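Local coordinates for protein putative hydrolase (Chromobacterium violaceum, PDB 3MCW) that belongs to the isochorismatase family and probably acts as a hydrolase, on a substrate not established, at residues A[43-48]-A[80-85]; A[126-131]-A[172-177]. All blocks are in the same frame, centred on the assembly; numbering follows the deposited sequence.

Contact 1. Residues A[43-48]-A[80-85]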
# COMPACT_ATOMS: atom_id res chain seq x y z
N GLY A 43 25.76 3.93 -2.13
CA GLY A 43 26.18 4.53 -3.40
C GLY A 43 25.25 5.67 -3.81
O GLY A 43 25.69 6.71 -4.29
N LEU A 44 23.95 5.48 -3.63
CA LEU A 44 22.98 6.53 -3.93
C LEU A 44 23.20 7.73 -2.98
O LEU A 44 23.26 8.87 -3.42
CB LEU A 44 21.55 6.02 -3.80
CG LEU A 44 21.10 5.00 -4.84
CD1 LEU A 44 19.76 4.39 -4.41
CD2 LEU A 44 21.03 5.62 -6.21
N LEU A 45 23.36 7.45 -1.69
CA LEU A 45 23.51 8.50 -0.68
C LEU A 45 24.77 9.32 -0.95
O LEU A 45 24.75 10.54 -0.88
CB LEU A 45 23.55 7.86 0.71
CG LEU A 45 23.70 8.77 1.92
CD1 LEU A 45 22.64 9.87 1.91
CD2 LEU A 45 23.71 7.94 3.19
N GLN A 46 25.87 8.65 -1.27
CA GLN A 46 27.12 9.35 -1.57
C GLN A 46 26.98 10.24 -2.80
O GLN A 46 27.48 11.37 -2.81
CB GLN A 46 28.28 8.39 -1.77
CG GLN A 46 29.63 9.15 -1.84
CD GLN A 46 30.80 8.28 -2.17
OE1 GLN A 46 31.77 8.21 -1.43
NE2 GLN A 46 30.73 7.62 -3.30
N ALA A 47 26.32 9.74 -3.85
CA ALA A 47 26.10 10.53 -5.03
C ALA A 47 25.23 11.75 -4.75
O ALA A 47 25.52 12.85 -5.26
CB ALA A 47 25.51 9.69 -6.13
N TRP A 48 24.17 11.57 -3.97
CA TRP A 48 23.30 12.68 -3.61
C TRP A 48 24.07 13.73 -2.84
O TRP A 48 23.91 14.94 -3.09
CB TRP A 48 22.04 12.19 -2.87
CG TRP A 48 20.79 12.23 -3.70
CD1 TRP A 48 19.83 13.18 -3.60
CD2 TRP A 48 20.39 11.36 -4.76
NE1 TRP A 48 18.86 12.97 -4.54
CE2 TRP A 48 19.19 11.86 -5.27
CE3 TRP A 48 20.91 10.17 -5.32
CZ2 TRP A 48 18.48 11.23 -6.29
CZ3 TRP A 48 20.23 9.56 -6.37
CH2 TRP A 48 19.00 10.09 -6.83
N PRO A 80 25.30 1.86 9.78
CA PRO A 80 26.43 2.75 9.55
C PRO A 80 26.62 3.11 8.07
O PRO A 80 27.04 4.23 7.80
CB PRO A 80 27.62 1.96 10.09
CG PRO A 80 27.14 0.57 10.23
CD PRO A 80 25.69 0.59 10.41
N GLU A 81 26.21 2.21 7.14
CA GLU A 81 26.36 2.43 5.71
C GLU A 81 25.62 3.66 5.25
O GLU A 81 25.95 4.24 4.22
CB GLU A 81 25.86 1.23 4.89
CG GLU A 81 26.67 -0.02 5.02
CD GLU A 81 26.17 -0.96 6.09
OE1 GLU A 81 25.47 -0.54 7.02
OE2 GLU A 81 26.52 -2.15 5.99
N VAL A 82 24.54 3.99 5.96
CA VAL A 82 23.64 5.07 5.55
C VAL A 82 23.31 6.00 6.72
O VAL A 82 22.26 6.63 6.76
CB VAL A 82 22.36 4.51 4.90
CG1 VAL A 82 22.71 3.88 3.52
CG2 VAL A 82 21.63 3.51 5.82
N GLU A 83 24.25 6.17 7.62
CA GLU A 83 24.01 7.02 8.78
C GLU A 83 23.89 8.49 8.32
O GLU A 83 24.71 8.98 7.54
CB GLU A 83 25.12 6.88 9.84
CG GLU A 83 24.93 7.69 11.15
CD GLU A 83 26.21 7.69 11.99
OE1 GLU A 83 27.08 6.81 11.74
OE2 GLU A 83 26.34 8.55 12.88
N PRO A 84 22.88 9.20 8.85
CA PRO A 84 22.79 10.62 8.52
C PRO A 84 23.99 11.40 9.03
O PRO A 84 24.65 11.02 9.99
CB PRO A 84 21.50 11.06 9.21
CG PRO A 84 20.69 9.80 9.36
CD PRO A 84 21.71 8.73 9.64
N ARG A 85 24.22 12.54 8.40
CA ARG A 85 25.23 13.48 8.81
C ARG A 85 24.64 14.81 9.20
O ARG A 85 23.45 15.06 9.00
CB ARG A 85 26.24 13.62 7.69
CG ARG A 85 27.09 12.39 7.58
CD ARG A 85 28.04 12.48 6.45
NE ARG A 85 28.77 11.22 6.29
CZ ARG A 85 29.49 10.90 5.22
NH1 ARG A 85 29.67 11.76 4.21
NH2 ARG A 85 30.07 9.72 5.15

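Contact 2. Residues A[126-131]-A[172-177]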
# COMPACT_ATOMS: atom_id res chain seq x y z
N SER A 126 7.02 -1.17 4.85
CA SER A 126 7.07 0.28 4.87
C SER A 126 7.43 0.92 3.54
O SER A 126 6.96 2.02 3.23
CB SER A 126 7.99 0.77 5.98
OG SER A 126 7.41 0.54 7.26
N VAL A 127 8.30 0.27 2.75
CA VAL A 127 8.61 0.83 1.43
C VAL A 127 7.34 0.83 0.56
O VAL A 127 6.94 1.86 0.04
CB VAL A 127 9.75 0.09 0.73
CG1 VAL A 127 9.93 0.58 -0.66
CG2 VAL A 127 11.07 0.26 1.53
N GLU A 128 6.67 -0.31 0.45
CA GLU A 128 5.46 -0.40 -0.35
C GLU A 128 4.37 0.56 0.17
O GLU A 128 3.72 1.20 -0.66
CB GLU A 128 4.96 -1.83 -0.38
CG GLU A 128 3.68 -2.00 -1.17
CD GLU A 128 3.41 -3.40 -1.67
OE1 GLU A 128 4.21 -4.32 -1.42
OE2 GLU A 128 2.35 -3.51 -2.30
N ALA A 129 4.18 0.65 1.47
CA ALA A 129 3.14 1.55 2.00
C ALA A 129 3.43 2.99 1.59
O ALA A 129 2.54 3.75 1.17
CB ALA A 129 3.07 1.45 3.52
N THR A 130 4.70 3.38 1.68
CA THR A 130 5.12 4.73 1.34
C THR A 130 4.99 5.00 -0.14
O THR A 130 4.52 6.07 -0.54
CB THR A 130 6.55 4.97 1.86
OG1 THR A 130 6.60 4.84 3.28
CG2 THR A 130 7.03 6.35 1.50
N VAL A 131 5.43 4.06 -0.97
CA VAL A 131 5.38 4.25 -2.41
C VAL A 131 3.95 4.28 -2.94
O VAL A 131 3.62 5.07 -3.80
CB VAL A 131 6.24 3.19 -3.16
CG1 VAL A 131 6.06 3.29 -4.64
CG2 VAL A 131 7.70 3.36 -2.78
N ALA A 172 6.07 -6.04 -8.80
CA ALA A 172 5.09 -6.14 -9.86
C ALA A 172 3.83 -5.33 -9.55
O ALA A 172 3.25 -4.72 -10.46
CB ALA A 172 4.74 -7.59 -10.13
N ASN A 173 3.38 -5.37 -8.31
CA ASN A 173 2.21 -4.57 -7.91
C ASN A 173 2.48 -3.08 -7.93
O ASN A 173 1.57 -2.29 -8.18
CB ASN A 173 1.71 -5.01 -6.53
CG ASN A 173 0.97 -6.38 -6.54
OD1 ASN A 173 0.51 -6.84 -7.59
ND2 ASN A 173 0.92 -7.01 -5.40
N LEU A 174 3.72 -2.69 -7.67
CA LEU A 174 4.10 -1.29 -7.61
C LEU A 174 4.38 -0.67 -8.98
O LEU A 174 4.04 0.50 -9.21
CB LEU A 174 5.31 -1.11 -6.69
CG LEU A 174 5.04 -1.31 -5.22
CD1 LEU A 174 6.32 -1.35 -4.41
CD2 LEU A 174 4.13 -0.17 -4.68
N ASP A 175 5.05 -1.41 -9.86
CA ASP A 175 5.51 -0.86 -11.12
C ASP A 175 4.33 -0.46 -11.99
O ASP A 175 3.34 -1.19 -12.11
CB ASP A 175 6.39 -1.86 -11.89
CG ASP A 175 7.02 -1.21 -13.08
OD1 ASP A 175 7.75 -0.20 -12.91
OD2 ASP A 175 6.73 -1.62 -14.25
N GLY A 176 4.46 0.71 -12.63
CA GLY A 176 3.43 1.24 -13.53
C GLY A 176 2.30 1.91 -12.74
O GLY A 176 2.00 3.09 -12.93
N GLU A 177 1.68 1.19 -11.84
CA GLU A 177 0.53 1.68 -11.13
C GLU A 177 0.89 2.77 -10.12
O GLU A 177 0.11 3.68 -9.89
CB GLU A 177 -0.18 0.50 -10.43
CG GLU A 177 -1.57 0.77 -9.95
CD GLU A 177 -2.63 0.86 -11.03
OE1 GLU A 177 -2.29 0.83 -12.24
OE2 GLU A 177 -3.84 0.94 -10.68
O HOH W 1 2.22 -6.09 -3.22

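Contact 1. Residues A[43-48]-A[80-85]
The helix of a beta-alpha-beta crossover meets a long loop here. Helix 37-51 joins the adjacent parallel strands 14-18 and 55-60. Residues 80-85 lie in the loop that leads from strand 55-60 to strand 89-93. Leu-45 carries the helix side of the contact through one methyl, CD2. Its CG stands anti to the backbone N (chi1 -180°), and the side chain extends from the helix to the loop. Leu-45 CD2 lies 3.7 Å from Val-82 CA. The carbonyl carbon of Val-82 follows at 4.0 Å from the same CD2. The methyl therefore rests largely on the loop backbone. The base of the valine side chain completes the contact, with Val-82 CB 4.1 Å from Leu-45 CD2. Val-82 CG1 is at the margin, 4.2 Å from that methyl. The contact is van der Waals packing and small, with 93 Å² buried over both segments. Close by, the carbonyl oxygen of Glu-83 accepts a hydrogen bond from Arg-49, on the same helix. Leu-45 also packs on Leu-55 and His-57 of strand 55-60, while Val-82 touches Met-20. Elsewhere on the helix, Leu-44 and Trp-48 reach Leu-15 of strand 14-18 and Ile-187 of helix 184-191.

Contact 2. Residues A[126-131]-A[172-177]
The carboxylate of Glu-128 and the amide of Asn-173 meet edge to edge through one water, which lies close to both planes; the planes are turned about 60° apart. The water donates to Glu-128 OE2 at 2.7 Å. It accepts from Asn-173 ND2, also at 2.7 Å. Leu-174 lies on one side of the carboxylate plane, set back toward the aliphatic part of the glutamate. Leu-174 CD2 touches Glu-128 CG at 4.0 Å. The same methyl meets Val-131 CG1, also at 4.0 Å, so it sits between residues one helical turn apart on helix 123-136. The glutamate has CG anti to its N (chi1 179°) and runs on extended. This carries its acid group past the leucine to the water. Val-131 CG1 is likewise anti to its N, which directs this branch to the leucine. Glu-128 OE1 takes a hydrogen bond from Ser-170 of helix 163-174, and OE2 forms a salt bridge with Arg-132. The contact thus joins helices 123-136 and 163-174 by apolar packing of Leu-174 and by a water bridge beside it. Glu-128 serves both, its stem in the packing and its buried acid in a polar network. Arg-132 would probably favour the ionised form of that acid.

How the contacts relate
Contacts 1 and 2 lie on opposite sides of the chain's centre. Their centres are 23 Å apart, and their nearest atoms about 11 Å apart, so they do not touch. They follow in series along the chain, around one six-stranded parallel sheet. The second subunit does not touch the segments of contact 1. At contact 2 it does: Glu-177 bonds to Asn-96 and Asn-125 of that subunit. Ser-126, in the helix of contact 2, bonds to Lys-93 and weakly to Asp-19. Many hydrolases of this family use an Asp-Lys-Cys triad; Asp-19 and Lys-93 probably match its first two members, and Ser-126 appears to stand at the cysteine's position. Contact 2 thus probably borders the active-site pocket.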